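Local coordinates for protein lectin (Pleurotus ostreatus, PDB 6LIK) that binds galactose and N-acetylgalactosamine through calcium, consistent with a fungal lectin that recognises galactose-containing glycans, at residues 257-262 against 275-280. Numbering follows the deposited sequence.
With CA (calcium ion), chain E; GLA (alpha-D-galactopyranose), chain I.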
# COMPACT_ATOMS: atom_id res chain seq x y z
N ALA A 257 -10.13 9.46 -7.43
CA ALA A 257 -10.32 10.29 -8.63
C ALA A 257 -11.81 10.58 -8.76
O ALA A 257 -12.63 9.74 -8.36
CB ALA A 257 -9.77 9.57 -9.86
N ALA A 258 -12.14 11.69 -9.38
CA ALA A 258 -13.55 12.07 -9.57
C ALA A 258 -13.74 12.77 -10.91
O ALA A 258 -12.89 13.60 -11.29
CB ALA A 258 -13.98 12.96 -8.44
N ASP A 259 -14.86 12.49 -11.54
CA ASP A 259 -15.39 13.28 -12.66
C ASP A 259 -16.45 14.27 -12.15
O ASP A 259 -17.58 13.81 -11.86
CB ASP A 259 -15.93 12.38 -13.76
CG ASP A 259 -16.37 13.15 -15.00
OD1 ASP A 259 -16.43 14.40 -14.88
OD2 ASP A 259 -16.61 12.51 -16.07
N ASP A 260 -15.93 15.35 -11.60
CA ASP A 260 -15.14 16.42 -12.25
C ASP A 260 -14.06 16.76 -11.24
O ASP A 260 -12.93 16.98 -11.68
CB ASP A 260 -15.94 17.63 -12.75
CG ASP A 260 -16.31 17.51 -14.22
OD1 ASP A 260 -15.35 17.45 -15.06
OD2 ASP A 260 -17.53 17.38 -14.52
N ARG A 261 -14.36 16.63 -9.94
CA ARG A 261 -13.70 17.34 -8.80
C ARG A 261 -14.15 16.66 -7.49
O ARG A 261 -15.28 16.10 -7.44
CB ARG A 261 -14.09 18.82 -8.99
CG ARG A 261 -14.07 19.73 -7.78
CD ARG A 261 -14.71 21.08 -8.10
NE ARG A 261 -14.44 21.55 -9.46
CZ ARG A 261 -13.28 22.07 -9.88
NH1 ARG A 261 -12.24 22.19 -9.05
NH2 ARG A 261 -13.14 22.44 -11.14
N TYR A 262 -13.30 16.60 -6.47
CA TYR A 262 -13.68 16.06 -5.14
C TYR A 262 -12.90 16.84 -4.09
O TYR A 262 -11.85 17.41 -4.42
CB TYR A 262 -13.39 14.56 -4.92
CG TYR A 262 -11.92 14.26 -4.88
CD1 TYR A 262 -11.19 14.11 -6.05
CD2 TYR A 262 -11.23 14.27 -3.69
CE1 TYR A 262 -9.81 13.96 -6.02
CE2 TYR A 262 -9.85 14.13 -3.65
CZ TYR A 262 -9.13 13.97 -4.82
OH TYR A 262 -7.77 13.87 -4.76
N SER A 275 -9.13 17.58 -9.31
CA SER A 275 -10.01 18.04 -10.40
C SER A 275 -9.69 17.29 -11.71
O SER A 275 -9.98 17.81 -12.78
CB SER A 275 -9.88 19.52 -10.54
OG SER A 275 -8.52 19.89 -10.61
N SER A 276 -9.17 16.08 -11.60
CA SER A 276 -8.82 15.23 -12.76
C SER A 276 -9.47 13.86 -12.62
O SER A 276 -9.30 13.21 -11.56
CB SER A 276 -7.33 15.09 -12.88
OG SER A 276 -7.03 14.27 -13.99
N TYR A 277 -10.12 13.41 -13.70
CA TYR A 277 -10.62 12.03 -13.86
C TYR A 277 -9.66 11.20 -14.73
O TYR A 277 -10.03 10.06 -15.02
CB TYR A 277 -12.05 12.04 -14.39
CG TYR A 277 -12.30 12.81 -15.65
CD1 TYR A 277 -12.11 12.22 -16.88
CD2 TYR A 277 -12.77 14.12 -15.60
CE1 TYR A 277 -12.35 12.90 -18.05
CE2 TYR A 277 -13.03 14.82 -16.77
CZ TYR A 277 -12.81 14.20 -18.00
OH TYR A 277 -13.06 14.84 -19.18
N THR A 278 -8.48 11.71 -15.08
CA THR A 278 -7.44 10.95 -15.84
C THR A 278 -6.16 10.78 -15.00
O THR A 278 -5.39 9.86 -15.34
CB THR A 278 -7.09 11.64 -17.17
OG1 THR A 278 -6.72 13.00 -16.90
CG2 THR A 278 -8.22 11.66 -18.18
N VAL A 279 -5.93 11.59 -13.96
CA VAL A 279 -4.78 11.45 -13.00
C VAL A 279 -5.34 11.37 -11.58
O VAL A 279 -5.89 12.39 -11.10
CB VAL A 279 -3.78 12.61 -13.09
CG1 VAL A 279 -2.60 12.41 -12.14
CG2 VAL A 279 -3.31 12.82 -14.52
N ALA A 280 -5.16 10.22 -10.93
CA ALA A 280 -5.62 9.92 -9.56
C ALA A 280 -4.64 10.49 -8.54
O ALA A 280 -3.46 10.65 -8.86
CB ALA A 280 -5.78 8.43 -9.38
CA CA E . -18.55 15.64 -15.79
C1 GLA I . -17.87 16.13 -20.49
C2 GLA I . -17.23 17.09 -19.40
C3 GLA I . -16.35 16.31 -18.36
C4 GLA I . -16.46 14.74 -18.46
C5 GLA I . -16.37 14.19 -19.97
C6 GLA I . -16.73 12.71 -20.21
O1 GLA I . -18.40 16.83 -21.63
O2 GLA I . -16.57 18.33 -19.81
O3 GLA I . -16.77 16.73 -17.03
O4 GLA I . -17.62 14.35 -17.62
O5 GLA I . -17.08 14.99 -20.98
O6 GLA I . -15.59 11.87 -20.07
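Asp-259 OD2 sits over the centre of one face of the Tyr-277 ring. Asp-259 OD2 lies 2.6 Å from galactose O4 and accepts a hydrogen bond from Trp-364 NE1. The other carboxylate oxygen, Asp-259 OD1, binds the calcium ion at 2.6 Å. Asp-260 OD2 binds the same ion at 2.4 Å and is also held by the backbone N of Gly-302. Asp-260 OD1 comes close to sugar O3 and meets the edge of the Tyr-277 ring at CE2, 3.9 Å away. Galactose O3 and O4 both coordinate the calcium, and Asn-301, Gly-303 and Pro-305 complete the site. The peptide bond between Asp-259 and Asp-260 is strongly twisted but nearer cis than trans (CA to CA 3.2 Å), so it is probably a distorted cis peptide. Such an aspartate pair resembles the calcium motif of PA14-type yeast adhesins. Tyr-277 belongs to the loop between strands 269-274 and 281-285. Its CG lies between the backbone N and the carbonyl carbon (chi1 54°), which turns one ring face to the Asp-259 carboxylate and carries Tyr-277 OH to 3.5 Å from galactose C5. Ser-276 OG accepts from Thr-278 N, an ST turn, and from Val-279 N at 2.9 Å, an ST motif. No hydrogen bond joins the two segments. At the inner end, Ala-257 CB packs against Ala-280 CB at 4.2 Å, and Met-368 touches both.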